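Local structure of appr-1-p processing domain protein (Thermus aquaticus Y51MC23, 5M31) at residues S97-E100 against Y101-G105; L133-P136 against E137-R141; K58-R62 against G63-I67. The protein is a single macro domain, a compact alpha/beta fold in which helices pack against a mixed central beta-sheet, with its precise role left open. All blocks are in the same frame, centred on the assembly; numbering follows the deposited sequence. Where two conformers were deposited one is given.

The three contacts are local turns at helix ends of one macro domain: contacts 1 and 2 open helices 99-116 and 135-146, while contact 3 closes helix 50-61. Contacts 1 and 2 lie about 11 Å apart, centre to centre, and touch directly. A salt bridge joins Glu103 OE2 to Arg141 NE at 2.8 Å, and Met99 CE packs on Val138 CG2 at 3.7 Å. Contact 3 is about 17 Å from contact 1 between centres, yet Ile67 at its far end lies against Tyr101, its CG2 3.5 Å from Tyr101 CD1. Contacts 2 and 3 do not meet; their nearest atoms are about 11 Å apart.

Contact 1: S97-E100 against Y101-G105; sequences SRME and YVEEG
Glu103 N donates to Met99 O at 2.9 Å, and Glu104 N reaches Glu100 O at 3.0 Å. Val102 N reaches Arg98 O, the first carbonyl the helix uses, with a longer bond of 3.1 Å; Tyr101 N adds a weak second bond to the same oxygen. Arg98 thus stands at the N-cap, and these bonds start the first turns of helix 99-116. Along one flank, Glu100 and Glu104 lie side by side and point the same way. Glu100 is modelled in two conformers, so its carboxylate contacts are tentative: in one of them OE2 is 3.9 Å from Glu104 OE2, a pairing of like charges that a water probably eases by donating to Glu100 OE2 at 2.7 Å and to Glu104 OE1 at 2.9 Å. In that same conformer the Glu100 chain passes obliquely by CD1 and CE1 of Tyr101, its carboxylate almost upright to the ring plane. Arg98 covers one face of the ring: its CB makes a CH-pi contact 3.9 Å from the centroid, and because CG is anti to the backbone N (chi1 -175°) the chain runs on along the ring until the guanidinium has Tyr101 OH over one of its faces. Glu103 folds its CG close over Met99 O, while its carboxylate has Arg141 as its main partner. Beyond these turns, Met99 packs on helix 135-146, Tyr101 and Glu104 meet Ile67 in the loop before strand 71-74, and backbone hydrogen bonding ties Arg98 to Thr89, just past strand 83-88.

Contact 2: L133-P136 against E137-R141; sequences LPWP and EVKQR
The indole of Trp135 carries Lys139 on one face: CB sits 4.0 Å from the centroid of the six-membered ring, only 9° off the ring normal, in a CH-pi contact. At the edge of a second flat group, the Arg141 guanidinium, Glu137 OE1 lies in plane and forms a salt bridge with NH1 at 2.7 Å through its anti lone pair; Arg141 NE is paired with Glu103 of helix 99-116. These residues belong to the first turns of helix 135-146, the helical crossover of the beta-alpha-beta unit formed with strands 120-123 and 153-157. A chi1 of 173°, which sets CG opposite the backbone N, swings the indole forward over the next turn, where CZ3 meets Val138 CG1 at 4.0 Å. Lys139 runs on extended past the indole, its CD near NE1. A water accepts from Lys139 NZ at 2.7 Å and, weakly, from Trp135 NE1; Glu158 is a further partner of both nitrogens, by a salt bridge to the lysine and a weak bond to the indole. Val138 turns its other methyl, CG2, to Leu133 CB at 3.8 Å. Pro134 holds the N-cap, its oxygen accepting from Val138 N, and Lys139 N makes a short 2.7 Å bond to Trp135 O. Pro136, lacking an N-H, fits a first turn where no such donor is needed. Arg141 NH1 also bonds to Glu137 O, which Arg141 N approaches from the opposite face of the carbonyl plane.

Contact 3: K58-R62 against G63-I67; sequences KACER and GQVQI
A Schellman motif closes helix 50-61, with Gly63 turning the chain out at a positive phi of 78°, a value that favours glycine. Two backbone bonds reach back into the last turn: Gln64 N to Ala59 O at 2.9 Å and Gly63 N to Cys60 O at 3.0 Å. Past the turn, Val65 folds its CG2 methyl against the helix, 3.7 Å from both Ala59 CB and Cys60 SG, and Phe71 of strand 71-74 packs on Ala59, Gln64 and Val65 as well. Arg62 and Gln64 run alongside each other, pointing the same way. The arginine chain bends at chi3 (-66°) and presents its guanidinium edge to Gln64 OE1, which it grips side-on through NH2 at 2.8 Å and NE at 3.0 Å. Lys58 O and Ala59 CA lie over one guanidinium face, near its rim, each 3.6 Å above the plane. Two N-H groups of a positive group converging on one amide oxygen would polarise the Gln64 carbonyl; the double hold would also limit the swing of the guanidinium and probably keep the amide oxygen turned toward the arginine.

Contact 1: S97-E100 against Y101-G105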
loop_
_atom_site.group_PDB
_atom_site.type_symbol
_atom_site.label_atom_id
_atom_site.label_comp_id
_atom_site.label_asym_id
_atom_site.label_seq_id
_atom_site.Cartn_x
_atom_site.Cartn_y
_atom_site.Cartn_z
ATOM N N SER A 97 12.408 -4.989 -3.578
ATOM C CA SER A 97 11.621 -4.930 -2.333
ATOM C C SER A 97 12.272 -5.868 -1.325
ATOM O O SER A 97 12.863 -6.882 -1.705
ATOM C CB SER A 97 10.173 -5.358 -2.581
ATOM O OG SER A 97 9.469 -4.443 -3.405
ATOM N N ARG A 98 12.174 -5.559 -0.053
ATOM C CA ARG A 98 12.803 -6.345 0.962
ATOM C C ARG A 98 11.808 -6.813 2.013
ATOM O O ARG A 98 10.986 -6.012 2.475
ATOM C CB ARG A 98 13.776 -5.438 1.664
ATOM C CG ARG A 98 14.575 -6.127 2.656
ATOM C CD ARG A 98 16.017 -5.752 2.435
ATOM N NE ARG A 98 16.752 -6.345 3.459
ATOM C CZ ARG A 98 18.034 -6.123 3.659
ATOM N NH1 ARG A 98 18.727 -5.387 2.798
ATOM N NH2 ARG A 98 18.600 -6.702 4.660
ATOM N N MET A 99 11.953 -8.061 2.442
ATOM C CA MET A 99 10.910 -8.662 3.320
ATOM C C MET A 99 10.793 -7.899 4.636
ATOM O O MET A 99 9.688 -7.619 5.106
ATOM C CB MET A 99 11.216 -10.142 3.562
ATOM C CG MET A 99 10.107 -10.913 4.263
ATOM S SD MET A 99 8.618 -11.017 3.262
ATOM C CE MET A 99 9.031 -12.364 2.180
ATOM N N GLU A 100 11.928 -7.477 5.182
ATOM C CA GLU A 100 11.907 -6.718 6.455
ATOM C C GLU A 100 11.093 -5.440 6.328
ATOM O O GLU A 100 10.346 -5.029 7.273
ATOM C CB GLU A 100 13.350 -6.395 6.906
ATOM C CG GLU A 100 13.446 -5.318 7.979
ATOM C CD GLU A 100 14.878 -4.981 8.341
ATOM O OE1 GLU A 100 15.698 -5.911 8.417
ATOM O OE2 GLU A 100 15.166 -3.792 8.586
ATOM N N TYR A 101 11.174 -4.792 5.188
ATOM C CA TYR A 101 10.535 -3.543 4.965
ATOM C C TYR A 101 9.022 -3.776 4.779
ATOM O O TYR A 101 8.205 -2.974 5.222
ATOM C CB TYR A 101 11.116 -2.858 3.743
ATOM C CG TYR A 101 12.602 -2.561 3.861
ATOM C CD1 TYR A 101 13.295 -2.674 5.073
ATOM C CD2 TYR A 101 13.318 -2.138 2.748
ATOM C CE1 TYR A 101 14.652 -2.346 5.145
ATOM C CE2 TYR A 101 14.671 -1.908 2.807
ATOM C CZ TYR A 101 15.313 -1.947 4.019
ATOM O OH TYR A 101 16.673 -1.669 4.034
ATOM N N VAL A 102 8.658 -4.892 4.171
ATOM C CA VAL A 102 7.218 -5.264 4.048
ATOM C C VAL A 102 6.662 -5.561 5.454
ATOM O O VAL A 102 5.537 -5.139 5.802
ATOM C CB VAL A 102 7.065 -6.463 3.078
ATOM C CG1 VAL A 102 5.635 -7.021 3.117
ATOM C CG2 VAL A 102 7.433 -5.994 1.683
ATOM N N GLU A 103 7.444 -6.251 6.276
ATOM C CA GLU A 103 6.979 -6.586 7.646
ATOM C C GLU A 103 6.719 -5.331 8.452
ATOM O O GLU A 103 5.673 -5.219 9.117
ATOM C CB GLU A 103 7.962 -7.464 8.375
ATOM C CG GLU A 103 8.125 -8.834 7.734
ATOM C CD GLU A 103 9.390 -9.573 8.160
ATOM O OE1 GLU A 103 10.278 -8.973 8.842
ATOM O OE2 GLU A 103 9.488 -10.781 7.814
ATOM N N GLU A 104 7.673 -4.396 8.423
ATOM C CA GLU A 104 7.530 -3.156 9.181
ATOM C C GLU A 104 6.376 -2.339 8.579
ATOM O O GLU A 104 5.610 -1.712 9.312
ATOM C CB GLU A 104 8.827 -2.369 9.149
ATOM C CG GLU A 104 9.958 -3.123 9.816
ATOM C CD GLU A 104 11.164 -2.268 10.066
ATOM O OE1 GLU A 104 11.209 -1.143 9.515
ATOM O OE2 GLU A 104 12.088 -2.735 10.797
ATOM N N GLY A 105 6.239 -2.351 7.242
ATOM C CA GLY A 105 5.150 -1.641 6.593
ATOM C C GLY A 105 3.773 -2.195 7.004
ATOM O O GLY A 105 2.787 -1.417 7.155
HETATM O O HOH W 1 13.849 -1.442 8.442
#

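Contact 2: L133-P136 against E137-R141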
loop_
_atom_site.group_PDB
_atom_site.type_symbol
_atom_site.label_atom_id
_atom_site.label_comp_id
_atom_site.label_asym_id
_atom_site.label_seq_id
_atom_site.Cartn_x
_atom_site.Cartn_y
_atom_site.Cartn_z
ATOM N N LEU A 133 9.670 -10.640 -4.201
ATOM C CA LEU A 133 9.641 -11.422 -2.995
ATOM C C LEU A 133 8.811 -12.688 -3.183
ATOM O O LEU A 133 7.936 -12.717 -4.019
ATOM C CB LEU A 133 9.048 -10.579 -1.859
ATOM C CG LEU A 133 9.874 -9.383 -1.434
ATOM C CD1 LEU A 133 9.081 -8.531 -0.484
ATOM C CD2 LEU A 133 11.140 -9.854 -0.730
ATOM N N PRO A 134 9.039 -13.713 -2.352
ATOM C CA PRO A 134 8.261 -14.951 -2.470
ATOM C C PRO A 134 6.841 -14.767 -1.940
ATOM O O PRO A 134 6.638 -14.425 -0.754
ATOM C CB PRO A 134 9.061 -15.961 -1.628
ATOM C CG PRO A 134 9.877 -15.131 -0.711
ATOM C CD PRO A 134 10.146 -13.838 -1.383
ATOM N N TRP A 135 5.864 -14.972 -2.814
ATOM C CA TRP A 135 4.479 -14.688 -2.480
ATOM C C TRP A 135 3.938 -15.498 -1.298
ATOM O O TRP A 135 3.298 -14.913 -0.426
ATOM C CB TRP A 135 3.609 -14.854 -3.710
ATOM C CG TRP A 135 2.144 -14.748 -3.512
ATOM C CD1 TRP A 135 1.200 -15.662 -3.861
ATOM C CD2 TRP A 135 1.434 -13.644 -2.912
ATOM N NE1 TRP A 135 -0.063 -15.198 -3.532
ATOM C CE2 TRP A 135 0.053 -13.952 -2.969
ATOM C CE3 TRP A 135 1.833 -12.423 -2.364
ATOM C CZ2 TRP A 135 -0.930 -13.082 -2.470
ATOM C CZ3 TRP A 135 0.859 -11.575 -1.846
ATOM C CH2 TRP A 135 -0.510 -11.906 -1.924
ATOM N N PRO A 136 4.294 -16.796 -1.190
ATOM C CA PRO A 136 3.777 -17.543 -0.025
ATOM C C PRO A 136 4.096 -16.875 1.320
ATOM O O PRO A 136 3.246 -16.809 2.199
ATOM C CB PRO A 136 4.482 -18.902 -0.143
ATOM C CG PRO A 136 4.692 -19.097 -1.610
ATOM C CD PRO A 136 4.834 -17.714 -2.228
ATOM N N GLU A 137 5.314 -16.373 1.446
ATOM C CA GLU A 137 5.778 -15.755 2.677
ATOM C C GLU A 137 5.150 -14.401 2.871
ATOM O O GLU A 137 4.730 -14.070 3.987
ATOM C CB GLU A 137 7.299 -15.622 2.657
ATOM C CG GLU A 137 8.043 -16.970 2.717
ATOM C CD GLU A 137 8.024 -17.634 4.107
ATOM O OE1 GLU A 137 7.584 -16.999 5.115
ATOM O OE2 GLU A 137 8.475 -18.805 4.200
ATOM N N VAL A 138 5.022 -13.634 1.788
ATOM C CA VAL A 138 4.352 -12.314 1.869
ATOM C C VAL A 138 2.880 -12.515 2.217
ATOM O O VAL A 138 2.345 -11.808 3.093
ATOM C CB VAL A 138 4.533 -11.486 0.582
ATOM C CG1 VAL A 138 3.662 -10.238 0.603
ATOM C CG2 VAL A 138 6.021 -11.118 0.403
ATOM N N LYS A 139 2.213 -13.454 1.512
ATOM C CA LYS A 139 0.808 -13.766 1.813
ATOM C C LYS A 139 0.639 -14.121 3.298
ATOM O O LYS A 139 -0.240 -13.587 3.958
ATOM C CB LYS A 139 0.285 -14.911 0.913
ATOM C CG LYS A 139 -1.218 -15.180 1.042
ATOM C CD LYS A 139 -1.671 -16.282 0.071
ATOM C CE LYS A 139 -3.186 -16.402 0.028
ATOM N NZ LYS A 139 -3.734 -17.190 -1.137
ATOM N N GLN A 140 1.549 -14.920 3.839
ATOM C CA GLN A 140 1.495 -15.339 5.239
ATOM C C GLN A 140 1.582 -14.141 6.184
ATOM O O GLN A 140 0.798 -14.017 7.134
ATOM C CB GLN A 140 2.622 -16.309 5.528
ATOM C CG GLN A 140 2.513 -17.025 6.873
ATOM C CD GLN A 140 3.168 -16.263 8.015
ATOM O OE1 GLN A 140 2.641 -16.218 9.139
ATOM N NE2 GLN A 140 4.350 -15.698 7.752
ATOM N N ARG A 141 2.512 -13.236 5.899
ATOM C CA ARG A 141 2.674 -12.038 6.713
ATOM C C ARG A 141 1.470 -11.113 6.606
ATOM O O ARG A 141 1.097 -10.456 7.580
ATOM C CB ARG A 141 3.938 -11.303 6.310
ATOM C CG ARG A 141 5.177 -12.046 6.780
ATOM C CD ARG A 141 6.399 -11.689 5.996
ATOM N NE ARG A 141 7.592 -12.368 6.529
ATOM C CZ ARG A 141 7.821 -13.678 6.445
ATOM N NH1 ARG A 141 6.907 -14.502 5.920
ATOM N NH2 ARG A 141 8.961 -14.177 6.910
HETATM O O HOH W 2 -2.356 -17.579 -3.479
#

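Contact 3: K58-R62 against G63-I67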
loop_
_atom_site.group_PDB
_atom_site.type_symbol
_atom_site.label_atom_id
_atom_site.label_comp_id
_atom_site.label_asym_id
_atom_site.label_seq_id
_atom_site.Cartn_x
_atom_site.Cartn_y
_atom_site.Cartn_z
ATOM N N LYS A 58 6.555 15.717 -2.315
ATOM C CA LYS A 58 6.836 16.653 -1.259
ATOM C C LYS A 58 7.134 15.977 0.087
ATOM O O LYS A 58 8.092 16.397 0.771
ATOM C CB LYS A 58 5.691 17.657 -1.121
ATOM C CG LYS A 58 5.639 18.626 -2.289
ATOM C CD LYS A 58 4.386 19.487 -2.227
ATOM C CE LYS A 58 4.294 20.450 -3.414
ATOM N NZ LYS A 58 5.144 21.662 -3.192
ATOM N N ALA A 59 6.436 14.883 0.407
ATOM C CA ALA A 59 6.664 14.175 1.673
ATOM C C ALA A 59 8.061 13.539 1.658
ATOM O O ALA A 59 8.803 13.509 2.667
ATOM C CB ALA A 59 5.631 13.118 1.903
ATOM N N CYS A 60 8.434 13.021 0.498
ATOM C CA CYS A 60 9.814 12.467 0.389
ATOM C C CYS A 60 10.870 13.564 0.551
ATOM O O CYS A 60 11.945 13.315 1.112
ATOM C CB CYS A 60 10.015 11.724 -0.934
ATOM S SG CYS A 60 9.159 10.134 -1.117
ATOM N N GLU A 61 10.650 14.731 -0.047
ATOM C CA GLU A 61 11.617 15.849 0.083
ATOM C C GLU A 61 11.804 16.241 1.539
ATOM O O GLU A 61 12.913 16.613 1.958
ATOM C CB GLU A 61 11.168 17.044 -0.777
ATOM C CG GLU A 61 11.373 16.771 -2.271
ATOM C CD GLU A 61 10.733 17.800 -3.227
ATOM O OE1 GLU A 61 9.795 18.540 -2.834
ATOM O OE2 GLU A 61 11.183 17.831 -4.407
ATOM N N ARG A 62 10.743 16.102 2.322
ATOM C CA ARG A 62 10.783 16.386 3.748
ATOM C C ARG A 62 11.396 15.272 4.595
ATOM O O ARG A 62 11.575 15.465 5.785
ATOM C CB ARG A 62 9.388 16.653 4.277
ATOM C CG ARG A 62 8.726 17.885 3.733
ATOM C CD ARG A 62 7.478 18.208 4.553
ATOM N NE ARG A 62 6.392 17.215 4.450
ATOM C CZ ARG A 62 5.396 17.243 3.543
ATOM N NH1 ARG A 62 5.351 18.190 2.593
ATOM N NH2 ARG A 62 4.432 16.333 3.589
ATOM N N GLY A 63 11.666 14.111 4.017
ATOM C CA GLY A 63 12.158 12.956 4.781
ATOM C C GLY A 63 11.068 12.216 5.555
ATOM O O GLY A 63 11.363 11.352 6.404
ATOM N N GLN A 64 9.820 12.437 5.154
ATOM C CA GLN A 64 8.712 11.894 5.869
ATOM C C GLN A 64 8.405 10.452 5.489
ATOM O O GLN A 64 7.651 9.760 6.201
ATOM C CB GLN A 64 7.508 12.794 5.600
ATOM C CG GLN A 64 6.200 12.413 6.263
ATOM C CD GLN A 64 5.126 13.456 5.983
ATOM O OE1 GLN A 64 5.427 14.596 5.531
ATOM N NE2 GLN A 64 3.880 13.115 6.308
ATOM N N VAL A 65 8.839 10.045 4.299
ATOM C CA VAL A 65 8.567 8.712 3.802
ATOM C C VAL A 65 9.731 7.795 4.083
ATOM O O VAL A 65 10.856 8.070 3.668
ATOM C CB VAL A 65 8.279 8.701 2.314
ATOM C CG1 VAL A 65 8.013 7.285 1.849
ATOM C CG2 VAL A 65 7.124 9.682 2.000
ATOM N N GLN A 66 9.495 6.830 4.953
ATOM C CA GLN A 66 10.544 5.939 5.429
ATOM C C GLN A 66 10.002 4.560 5.564
ATOM O O GLN A 66 8.793 4.343 5.616
ATOM C CB GLN A 66 11.053 6.405 6.793
ATOM C CG GLN A 66 11.488 7.848 6.840
ATOM C CD GLN A 66 11.698 8.311 8.251
ATOM O OE1 GLN A 66 10.734 8.506 9.018
ATOM N NE2 GLN A 66 12.942 8.435 8.634
ATOM N N ILE A 67 10.911 3.596 5.629
ATOM C CA ILE A 67 10.535 2.240 5.959
ATOM C C ILE A 67 9.755 2.215 7.297
ATOM O O ILE A 67 10.131 2.899 8.271
ATOM C CB ILE A 67 11.783 1.299 5.973
ATOM C CG1 ILE A 67 12.499 1.329 4.602
ATOM C CG2 ILE A 67 11.380 -0.099 6.367
ATOM C CD1 ILE A 67 11.676 0.993 3.356
HETATM O O HOH W 3 11.504 10.432 2.600
#